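Local atomic coordinates of alanine racemase (Acinetobacter baumannii, PDB entry 4QHR), a protein that belongs to the alanine racemase family, joining an N-terminal TIM-barrel domain to a C-terminal domain rich in beta strands. Residues K112-L126 and I144-M158. Residues are numbered along the deposited sequence; the frame is centred on the assembly and turned at random.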
ATOM      1  N   LYS A 112      -9.896 -24.438 -29.425  1.00 16.30           N
ATOM      2  CA  LYS A 112     -11.259 -24.038 -29.744  1.00 17.89           C
ATOM      3  C   LYS A 112     -12.332 -25.073 -29.387  1.00 18.32           C
ATOM      4  O   LYS A 112     -13.375 -24.718 -28.876  1.00 16.50           O
ATOM      5  CB  LYS A 112     -11.359 -23.623 -31.212  1.00 19.26           C
ATOM      6  CG  LYS A 112     -11.426 -24.766 -32.200  1.00 21.26           C
ATOM      7  CD  LYS A 112     -11.479 -24.225 -33.607  1.00 24.12           C
ATOM      8  CE  LYS A 112     -11.317 -25.316 -34.654  1.00 26.19           C
ATOM      9  NZ  LYS A 112     -10.516 -24.764 -35.799  1.00 28.94           N
ATOM     10  N   GLN A 113     -12.087 -26.357 -29.637  1.00 19.58           N
ATOM     11  CA  GLN A 113     -13.174 -27.329 -29.411  1.00 21.04           C
ATOM     12  C   GLN A 113     -13.610 -27.409 -27.937  1.00 18.91           C
ATOM     13  O   GLN A 113     -14.804 -27.265 -27.646  1.00 17.99           O
ATOM     14  CB  GLN A 113     -12.875 -28.679 -30.053  1.00 24.75           C
ATOM     15  CG  GLN A 113     -13.248 -28.599 -31.555  1.00 28.97           C
ATOM     16  CD  GLN A 113     -12.619 -29.638 -32.466  1.00 33.70           C
ATOM     17  OE1 GLN A 113     -12.696 -29.502 -33.693  1.00 39.72           O
ATOM     18  NE2 GLN A 113     -11.985 -30.668 -31.897  1.00 35.28           N
ATOM     19  N   ALA A 114     -12.656 -27.568 -27.033  1.00 16.16           N
ATOM     20  CA  ALA A 114     -12.961 -27.604 -25.601  1.00 14.95           C
ATOM     21  C   ALA A 114     -13.572 -26.269 -25.081  1.00 13.32           C
ATOM     22  O   ALA A 114     -14.535 -26.258 -24.338  1.00 12.40           O
ATOM     23  CB  ALA A 114     -11.706 -27.953 -24.825  1.00 15.77           C
ATOM     24  N   TYR A 115     -12.990 -25.152 -25.520  1.00 11.76           N
ATOM     25  CA  TYR A 115     -13.451 -23.835 -25.153  1.00 11.07           C
ATOM     26  C   TYR A 115     -14.897 -23.659 -25.582  1.00 11.03           C
ATOM     27  O   TYR A 115     -15.725 -23.288 -24.785  1.00 11.48           O
ATOM     28  CB  TYR A 115     -12.529 -22.774 -25.778  1.00 10.48           C
ATOM     29  CG  TYR A 115     -12.726 -21.373 -25.270  1.00 10.37           C
ATOM     30  CD1 TYR A 115     -13.733 -20.574 -25.768  1.00 10.39           C
ATOM     31  CD2 TYR A 115     -11.879 -20.823 -24.287  1.00 10.26           C
ATOM     32  CE1 TYR A 115     -13.890 -19.247 -25.342  1.00 10.00           C
ATOM     33  CE2 TYR A 115     -12.037 -19.504 -23.822  1.00 10.20           C
ATOM     34  CZ  TYR A 115     -13.055 -18.720 -24.343  1.00 10.21           C
ATOM     35  OH  TYR A 115     -13.250 -17.402 -23.901  1.00  9.92           O
ATOM     36  N   ILE A 116     -15.222 -24.004 -26.817  1.00 11.77           N
ATOM     37  CA  ILE A 116     -16.596 -23.862 -27.330  1.00 12.06           C
ATOM     38  C   ILE A 116     -17.540 -24.866 -26.659  1.00 12.72           C
ATOM     39  O   ILE A 116     -18.668 -24.527 -26.279  1.00 12.37           O
ATOM     40  CB  ILE A 116     -16.636 -24.009 -28.870  1.00 12.62           C
ATOM     41  CG1 ILE A 116     -15.975 -22.768 -29.485  1.00 12.36           C
ATOM     42  CG2 ILE A 116     -18.074 -24.152 -29.381  1.00 12.42           C
ATOM     43  CD1 ILE A 116     -15.631 -22.933 -30.948  1.00 12.89           C
ATOM     44  N   ALA A 117     -17.078 -26.081 -26.438  1.00 14.11           N
ATOM     45  CA  ALA A 117     -17.966 -27.072 -25.826  1.00 15.31           C
ATOM     46  C   ALA A 117     -18.336 -26.672 -24.407  1.00 16.13           C
ATOM     47  O   ALA A 117     -19.433 -26.986 -23.966  1.00 17.57           O
ATOM     48  CB  ALA A 117     -17.337 -28.447 -25.868  1.00 16.41           C
ATOM     49  N   GLN A 118     -17.453 -25.958 -23.708  1.00 15.53           N
ATOM     50  CA  GLN A 118     -17.748 -25.448 -22.363  1.00 15.33           C
ATOM     51  C   GLN A 118     -18.735 -24.285 -22.370  1.00 13.76           C
ATOM     52  O   GLN A 118     -19.164 -23.872 -21.319  1.00 14.14           O
ATOM     53  CB  GLN A 118     -16.458 -25.032 -21.611  1.00 16.13           C
ATOM     54  CG  GLN A 118     -15.692 -26.186 -20.993  1.00 16.97           C
ATOM     55  CD  GLN A 118     -16.392 -26.779 -19.770  1.00 17.08           C
ATOM     56  OE1 GLN A 118     -17.512 -27.288 -19.860  1.00 17.91           O
ATOM     57  NE2 GLN A 118     -15.744 -26.707 -18.632  1.00 16.35           N
ATOM     58  N   GLY A 119     -19.095 -23.754 -23.549  1.00 12.85           N
ATOM     59  CA  GLY A 119     -20.092 -22.734 -23.634  1.00 12.00           C
ATOM     60  C   GLY A 119     -19.524 -21.358 -23.424  1.00 11.03           C
ATOM     61  O   GLY A 119     -20.256 -20.459 -23.076  1.00 10.48           O
ATOM     62  N   LEU A 120     -18.223 -21.190 -23.647  1.00  9.97           N
ATOM     63  CA  LEU A 120     -17.529 -19.954 -23.216  1.00  9.84           C
ATOM     64  C   LEU A 120     -17.470 -19.005 -24.373  1.00  9.55           C
ATOM     65  O   LEU A 120     -17.045 -19.400 -25.483  1.00  9.47           O
ATOM     66  CB  LEU A 120     -16.103 -20.258 -22.728  1.00  9.72           C
ATOM     67  CG  LEU A 120     -16.041 -21.186 -21.511  1.00 10.05           C
ATOM     68  CD1 LEU A 120     -14.582 -21.647 -21.289  1.00 10.40           C
ATOM     69  CD2 LEU A 120     -16.590 -20.523 -20.257  1.00 10.31           C
ATOM     70  N   LYS A 121     -17.844 -17.756 -24.116  1.00  9.78           N
ATOM     71  CA  LYS A 121     -17.685 -16.712 -25.101  1.00  9.58           C
ATOM     72  C   LYS A 121     -16.274 -16.232 -25.079  1.00  9.86           C
ATOM     73  O   LYS A 121     -15.529 -16.442 -24.098  1.00 10.45           O
ATOM     74  CB  LYS A 121     -18.633 -15.525 -24.871  1.00  9.92           C
ATOM     75  CG  LYS A 121     -20.108 -15.915 -24.700  1.00 10.25           C
ATOM     76  CD  LYS A 121     -21.040 -14.756 -24.360  1.00 10.52           C
ATOM     77  CE  LYS A 121     -20.747 -14.077 -23.054  1.00 10.76           C
ATOM     78  NZ  LYS A 121     -21.041 -14.896 -21.827  1.00 11.24           N
ATOM     79  N   VAL A 122     -15.879 -15.579 -26.159  1.00  9.23           N
ATOM     80  CA  VAL A 122     -14.570 -14.956 -26.228  1.00  9.46           C
ATOM     81  C   VAL A 122     -14.827 -13.459 -26.315  1.00  9.39           C
ATOM     82  O   VAL A 122     -15.685 -13.003 -27.116  1.00  9.45           O
ATOM     83  CB  VAL A 122     -13.718 -15.493 -27.388  1.00  9.38           C
ATOM     84  CG1 VAL A 122     -14.472 -15.491 -28.667  1.00  9.31           C
ATOM     85  CG2 VAL A 122     -12.424 -14.688 -27.546  1.00  9.51           C
ATOM     86  N   TRP A 123     -14.140 -12.711 -25.470  1.00  9.15           N
ATOM     87  CA  TRP A 123     -14.253 -11.258 -25.432  1.00  9.47           C
ATOM     88  C   TRP A 123     -13.127 -10.658 -26.292  1.00  9.77           C
ATOM     89  O   TRP A 123     -11.963 -10.883 -26.025  1.00  9.87           O
ATOM     90  CB  TRP A 123     -14.234 -10.735 -23.990  1.00  9.70           C
ATOM     91  CG  TRP A 123     -15.375 -11.216 -23.165  1.00 10.13           C
ATOM     92  CD1 TRP A 123     -15.682 -12.525 -22.880  1.00 10.68           C
ATOM     93  CD2 TRP A 123     -16.321 -10.424 -22.456  1.00 10.73           C
ATOM     94  NE1 TRP A 123     -16.798 -12.579 -22.080  1.00 11.37           N
ATOM     95  CE2 TRP A 123     -17.197 -11.307 -21.790  1.00 10.83           C
ATOM     96  CE3 TRP A 123     -16.518  -9.042 -22.321  1.00 10.66           C
ATOM     97  CZ2 TRP A 123     -18.264 -10.858 -21.014  1.00 11.07           C
ATOM     98  CZ3 TRP A 123     -17.557  -8.583 -21.574  1.00 10.96           C
ATOM     99  CH2 TRP A 123     -18.423  -9.479 -20.900  1.00 10.74           C
ATOM    100  N   VAL A 124     -13.483  -9.957 -27.359  1.00 10.00           N
ATOM    101  CA  VAL A 124     -12.482  -9.474 -28.323  1.00 10.11           C
ATOM    102  C   VAL A 124     -12.318  -7.997 -28.075  1.00 10.43           C
ATOM    103  O   VAL A 124     -13.246  -7.200 -28.301  1.00 10.15           O
ATOM    104  CB  VAL A 124     -12.891  -9.768 -29.773  1.00  9.96           C
ATOM    105  CG1 VAL A 124     -11.802  -9.306 -30.714  1.00  9.93           C
ATOM    106  CG2 VAL A 124     -13.184 -11.259 -29.967  1.00  9.52           C
ATOM    107  N   LYS A 125     -11.124  -7.626 -27.627  1.00 10.90           N
ATOM    108  CA  LYS A 125     -10.834  -6.280 -27.130  1.00 12.02           C
ATOM    109  C   LYS A 125     -10.364  -5.376 -28.280  1.00 11.63           C
ATOM    110  O   LYS A 125      -9.454  -5.707 -28.991  1.00 10.03           O
ATOM    111  CB  LYS A 125      -9.773  -6.377 -26.017  1.00 14.16           C
ATOM    112  CG  LYS A 125      -9.164  -5.079 -25.426  1.00 16.80           C
ATOM    113  CD  LYS A 125     -10.159  -4.123 -24.789  1.00 19.39           C
ATOM    114  CE  LYS A 125      -9.535  -3.223 -23.685  1.00 20.71           C
ATOM    115  NZ  LYS A 125      -8.850  -2.030 -24.235  1.00 22.37           N
ATOM    116  N   LEU A 126     -11.005  -4.226 -28.391  1.00 11.77           N
ATOM    117  CA  LEU A 126     -10.648  -3.183 -29.316  1.00 12.26           C
ATOM    118  C   LEU A 126      -9.730  -2.168 -28.664  1.00 13.18           C
ATOM    119  O   LEU A 126      -9.991  -1.672 -27.557  1.00 11.79           O
ATOM    120  CB  LEU A 126     -11.909  -2.428 -29.721  1.00 11.96           C
ATOM    121  CG  LEU A 126     -11.832  -1.214 -30.674  1.00 12.11           C
ATOM    122  CD1 LEU A 126     -11.368  -1.636 -32.061  1.00 12.08           C
ATOM    123  CD2 LEU A 126     -13.168  -0.504 -30.739  1.00 11.83           C
ATOM    124  N   ILE A 144     -12.655 -11.112 -35.509  1.00 12.75           N
ATOM    125  CA  ILE A 144     -14.052 -11.470 -35.193  1.00 12.41           C
ATOM    126  C   ILE A 144     -14.685 -12.376 -36.266  1.00 12.77           C
ATOM    127  O   ILE A 144     -15.238 -13.430 -35.934  1.00 11.93           O
ATOM    128  CB  ILE A 144     -14.854 -10.218 -34.929  1.00 12.44           C
ATOM    129  CG1 ILE A 144     -14.358  -9.597 -33.609  1.00 12.64           C
ATOM    130  CG2 ILE A 144     -16.348 -10.525 -34.831  1.00 11.84           C
ATOM    131  CD1 ILE A 144     -14.929  -8.247 -33.314  1.00 13.34           C
ATOM    132  N   LYS A 145     -14.544 -11.996 -37.525  1.00 13.88           N
ATOM    133  CA  LYS A 145     -15.026 -12.839 -38.622  1.00 14.68           C
ATOM    134  C   LYS A 145     -14.491 -14.236 -38.524  1.00 13.51           C
ATOM    135  O   LYS A 145     -15.265 -15.178 -38.648  1.00 13.58           O
ATOM    136  CB  LYS A 145     -14.771 -12.194 -39.977  1.00 16.45           C
ATOM    137  CG  LYS A 145     -15.680 -10.988 -40.129  1.00 18.69           C
ATOM    138  CD  LYS A 145     -15.813 -10.432 -41.535  1.00 21.45           C
ATOM    139  CE  LYS A 145     -16.767  -9.232 -41.469  1.00 22.42           C
ATOM    140  NZ  LYS A 145     -17.201  -8.857 -42.840  1.00 24.17           N
ATOM    141  N   THR A 146     -13.197 -14.389 -38.244  1.00 12.53           N
ATOM    142  CA  THR A 146     -12.609 -15.696 -38.145  1.00 12.65           C
ATOM    143  C   THR A 146     -13.120 -16.500 -36.953  1.00 11.95           C
ATOM    144  O   THR A 146     -13.415 -17.696 -37.070  1.00 11.63           O
ATOM    145  CB  THR A 146     -11.072 -15.574 -38.131  1.00 13.52           C
ATOM    146  OG1 THR A 146     -10.659 -14.882 -39.301  1.00 14.50           O
ATOM    147  CG2 THR A 146     -10.425 -16.918 -38.162  1.00 13.83           C
ATOM    148  N   LEU A 147     -13.249 -15.845 -35.808  1.00 11.76           N
ATOM    149  CA  LEU A 147     -13.738 -16.540 -34.627  1.00 11.76           C
ATOM    150  C   LEU A 147     -15.159 -17.019 -34.836  1.00 11.39           C
ATOM    151  O   LEU A 147     -15.513 -18.177 -34.474  1.00 11.12           O
ATOM    152  CB  LEU A 147     -13.680 -15.611 -33.397  1.00 11.75           C
ATOM    153  CG  LEU A 147     -12.264 -15.316 -32.927  1.00 11.96           C
ATOM    154  CD1 LEU A 147     -12.245 -14.150 -31.938  1.00 12.67           C
ATOM    155  CD2 LEU A 147     -11.654 -16.548 -32.314  1.00 12.12           C
ATOM    156  N   LYS A 148     -16.000 -16.145 -35.370  1.00 11.75           N
ATOM    157  CA  LYS A 148     -17.385 -16.560 -35.693  1.00 12.42           C
ATOM    158  C   LYS A 148     -17.423 -17.786 -36.613  1.00 13.44           C
ATOM    159  O   LYS A 148     -18.149 -18.751 -36.357  1.00 12.41           O
ATOM    160  CB  LYS A 148     -18.150 -15.433 -36.376  1.00 12.89           C
ATOM    161  CG  LYS A 148     -18.570 -14.320 -35.470  1.00 12.66           C
ATOM    162  CD  LYS A 148     -19.470 -13.406 -36.282  1.00 13.26           C
ATOM    163  CE  LYS A 148     -20.110 -12.320 -35.456  1.00 13.18           C
ATOM    164  NZ  LYS A 148     -21.139 -11.618 -36.254  1.00 13.08           N
ATOM    165  N   SER A 149     -16.628 -17.752 -37.670  1.00 14.82           N
ATOM    166  CA  SER A 149     -16.610 -18.848 -38.626  1.00 16.33           C
ATOM    167  C   SER A 149     -16.042 -20.103 -38.003  1.00 16.74           C
ATOM    168  O   SER A 149     -16.441 -21.168 -38.377  1.00 16.44           O
ATOM    169  CB  SER A 149     -15.892 -18.457 -39.936  1.00 18.55           C
ATOM    170  OG  SER A 149     -14.503 -18.442 -39.734  1.00 21.28           O
ATOM    171  N   GLU A 150     -15.140 -19.970 -37.029  1.00 16.35           N
ATOM    172  CA  GLU A 150     -14.645 -21.113 -36.242  1.00 17.00           C
ATOM    173  C   GLU A 150     -15.606 -21.670 -35.200  1.00 15.85           C
ATOM    174  O   GLU A 150     -15.292 -22.650 -34.590  1.00 16.11           O
ATOM    175  CB  GLU A 150     -13.304 -20.752 -35.563  1.00 18.41           C
ATOM    176  CG  GLU A 150     -12.146 -20.545 -36.526  1.00 20.99           C
ATOM    177  CD  GLU A 150     -11.692 -21.837 -37.188  1.00 23.98           C
ATOM    178  OE1 GLU A 150     -11.979 -22.940 -36.652  1.00 26.66           O
ATOM    179  OE2 GLU A 150     -11.094 -21.746 -38.273  1.00 25.53           O
ATOM    180  N   GLY A 151     -16.761 -21.041 -34.989  1.00 14.33           N
ATOM    181  CA  GLY A 151     -17.796 -21.529 -34.083  1.00 13.08           C
ATOM    182  C   GLY A 151     -17.910 -20.797 -32.740  1.00 12.02           C
ATOM    183  O   GLY A 151     -18.718 -21.204 -31.879  1.00 11.15           O
ATOM    184  N   PHE A 152     -17.175 -19.703 -32.571  1.00 10.60           N
ATOM    185  CA  PHE A 152     -17.198 -18.943 -31.333  1.00 10.95           C
ATOM    186  C   PHE A 152     -18.352 -17.951 -31.260  1.00 11.23           C
ATOM    187  O   PHE A 152     -18.780 -17.377 -32.259  1.00 10.89           O
ATOM    188  CB  PHE A 152     -15.911 -18.146 -31.111  1.00 10.83           C
ATOM    189  CG  PHE A 152     -14.695 -18.967 -30.822  1.00 10.95           C
ATOM    190  CD1 PHE A 152     -14.361 -19.329 -29.504  1.00 11.54           C
ATOM    191  CD2 PHE A 152     -13.870 -19.372 -31.824  1.00 11.42           C
ATOM    192  CE1 PHE A 152     -13.209 -20.062 -29.235  1.00 11.48           C
ATOM    193  CE2 PHE A 152     -12.707 -20.099 -31.552  1.00 11.07           C
ATOM    194  CZ  PHE A 152     -12.400 -20.457 -30.256  1.00 11.55           C
ATOM    195  N   THR A 153     -18.804 -17.711 -30.036  1.00 11.46           N
ATOM    196  CA  THR A 153     -19.687 -16.599 -29.741  1.00 11.27           C
ATOM    197  C   THR A 153     -18.791 -15.533 -29.136  1.00 11.18           C
ATOM    198  O   THR A 153     -18.071 -15.782 -28.130  1.00 10.98           O
ATOM    199  CB  THR A 153     -20.814 -16.982 -28.769  1.00 11.55           C
ATOM    200  OG1 THR A 153     -21.690 -17.937 -29.402  1.00 11.35           O
ATOM    201  CG2 THR A 153     -21.629 -15.765 -28.313  1.00 11.39           C
ATOM    202  N   CYS A 154     -18.829 -14.367 -29.754  1.00 10.91           N
ATOM    203  CA  CYS A 154     -17.950 -13.244 -29.410  1.00 10.69           C
ATOM    204  C   CYS A 154     -18.636 -12.147 -28.613  1.00 10.29           C
ATOM    205  O   CYS A 154     -19.883 -11.959 -28.683  1.00 10.28           O
ATOM    206  CB  CYS A 154     -17.434 -12.572 -30.691  1.00 11.27           C
ATOM    207  SG  CYS A 154     -16.393 -13.602 -31.685  1.00 11.97           S
ATOM    208  N   VAL A 155     -17.843 -11.385 -27.869  1.00  9.39           N
ATOM    209  CA  VAL A 155     -18.315 -10.134 -27.276  1.00  9.40           C
ATOM    210  C   VAL A 155     -17.340  -9.057 -27.688  1.00  9.42           C
ATOM    211  O   VAL A 155     -16.178  -9.173 -27.366  1.00 10.43           O
ATOM    212  CB  VAL A 155     -18.361 -10.183 -25.739  1.00  9.03           C
ATOM    213  CG1 VAL A 155     -18.822  -8.853 -25.184  1.00  8.91           C
ATOM    214  CG2 VAL A 155     -19.226 -11.316 -25.264  1.00  9.10           C
ATOM    215  N   LEU A 156     -17.783  -8.043 -28.389  1.00  9.96           N
ATOM    216  CA  LEU A 156     -16.961  -6.887 -28.713  1.00 10.61           C
ATOM    217  C   LEU A 156     -16.792  -6.078 -27.452  1.00 11.17           C
ATOM    218  O   LEU A 156     -17.794  -5.588 -26.876  1.00 11.01           O
ATOM    219  CB  LEU A 156     -17.619  -6.031 -29.781  1.00 10.93           C
ATOM    220  CG  LEU A 156     -16.900  -4.740 -30.194  1.00 11.51           C
ATOM    221  CD1 LEU A 156     -15.512  -5.056 -30.739  1.00 11.55           C
ATOM    222  CD2 LEU A 156     -17.739  -4.040 -31.262  1.00 11.51           C
ATOM    223  N   ALA A 157     -15.542  -5.897 -27.039  1.00 11.26           N
ATOM    224  CA  ALA A 157     -15.228  -5.202 -25.789  1.00 12.53           C
ATOM    225  C   ALA A 157     -14.315  -3.999 -26.030  1.00 13.84           C
ATOM    226  O   ALA A 157     -13.313  -4.089 -26.716  1.00 14.60           O
ATOM    227  CB  ALA A 157     -14.575  -6.144 -24.787  1.00 12.45           C
ATOM    228  N   MET A 158     -14.698  -2.885 -25.457  1.00 16.67           N
ATOM    229  CA  MET A 158     -13.815  -1.732 -25.361  1.00 18.89           C
ATOM    230  C   MET A 158     -13.826  -1.135 -23.946  1.00 19.52           C
ATOM    231  O   MET A 158     -14.763  -1.348 -23.171  1.00 16.13           O
ATOM    232  CB  MET A 158     -14.283  -0.701 -26.328  1.00 21.55           C
ATOM    233  CG  MET A 158     -13.258   0.374 -26.631  1.00 23.53           C
ATOM    234  SD  MET A 158     -14.085   1.667 -27.540  1.00 26.79           S
ATOM    235  CE  MET A 158     -15.364   2.272 -26.404  1.00 25.28           C
TER
HETATM  236  O   HOH W   1     -18.094 -19.527 -27.946  1.00 12.62           O
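The Phe152 ring packs against helix 112-117, where Ile116 covers one of its faces: CD1 of Ile116 sits 3.9 Å from the Phe152 ring centroid, almost exactly on the ring normal, a CH-pi contact. Tyr115 comes to the rim of the same ring, its CD1 in the Phe152 plane and 3.5 Å from Phe152 CE1, with the two ring planes at 58°. Lys112 adds its CB, 3.5 Å from Phe152 CZ, and then extends to Glu150, NZ making a salt bridge with OE1 whose modelled length is too short to be taken literally. Gly151, in the Schellman turn between Glu150 and Phe152, meets Ile116 CD1 through its backbone. A water joins Leu120 O to Thr153 N, just ahead of the strands.

From here strands 122-125 and 154-157 run parallel, their axes at 29°, linked by a ladder of five backbone hydrogen bonds from Val122 N to Leu126 N. On one face of the sheet, Val124 CG2 meets Leu147 CD1 at 3.6 Å, and Val124 CG1 packs on Ile144 CG1. On the other, Val155 and Trp123 point the same way; with CG1 anti to the backbone N (chi1 179°), Val155 lays this methyl over the six-membered ring, 3.7 Å from Trp123 CE3, while its CG2 touches Lys121 CE. The polar ends of Lys121 and Trp123 both go to Glu96.

Together with helix 139-149 the strands form a right-handed beta-alpha-beta unit of the TIM barrel. Strand 122-125 is flanked by strand 95-99, and strand 154-157 by 188-190; helix 102-110 packs on Val122 and Leu147, and helix 168-184 on Leu156.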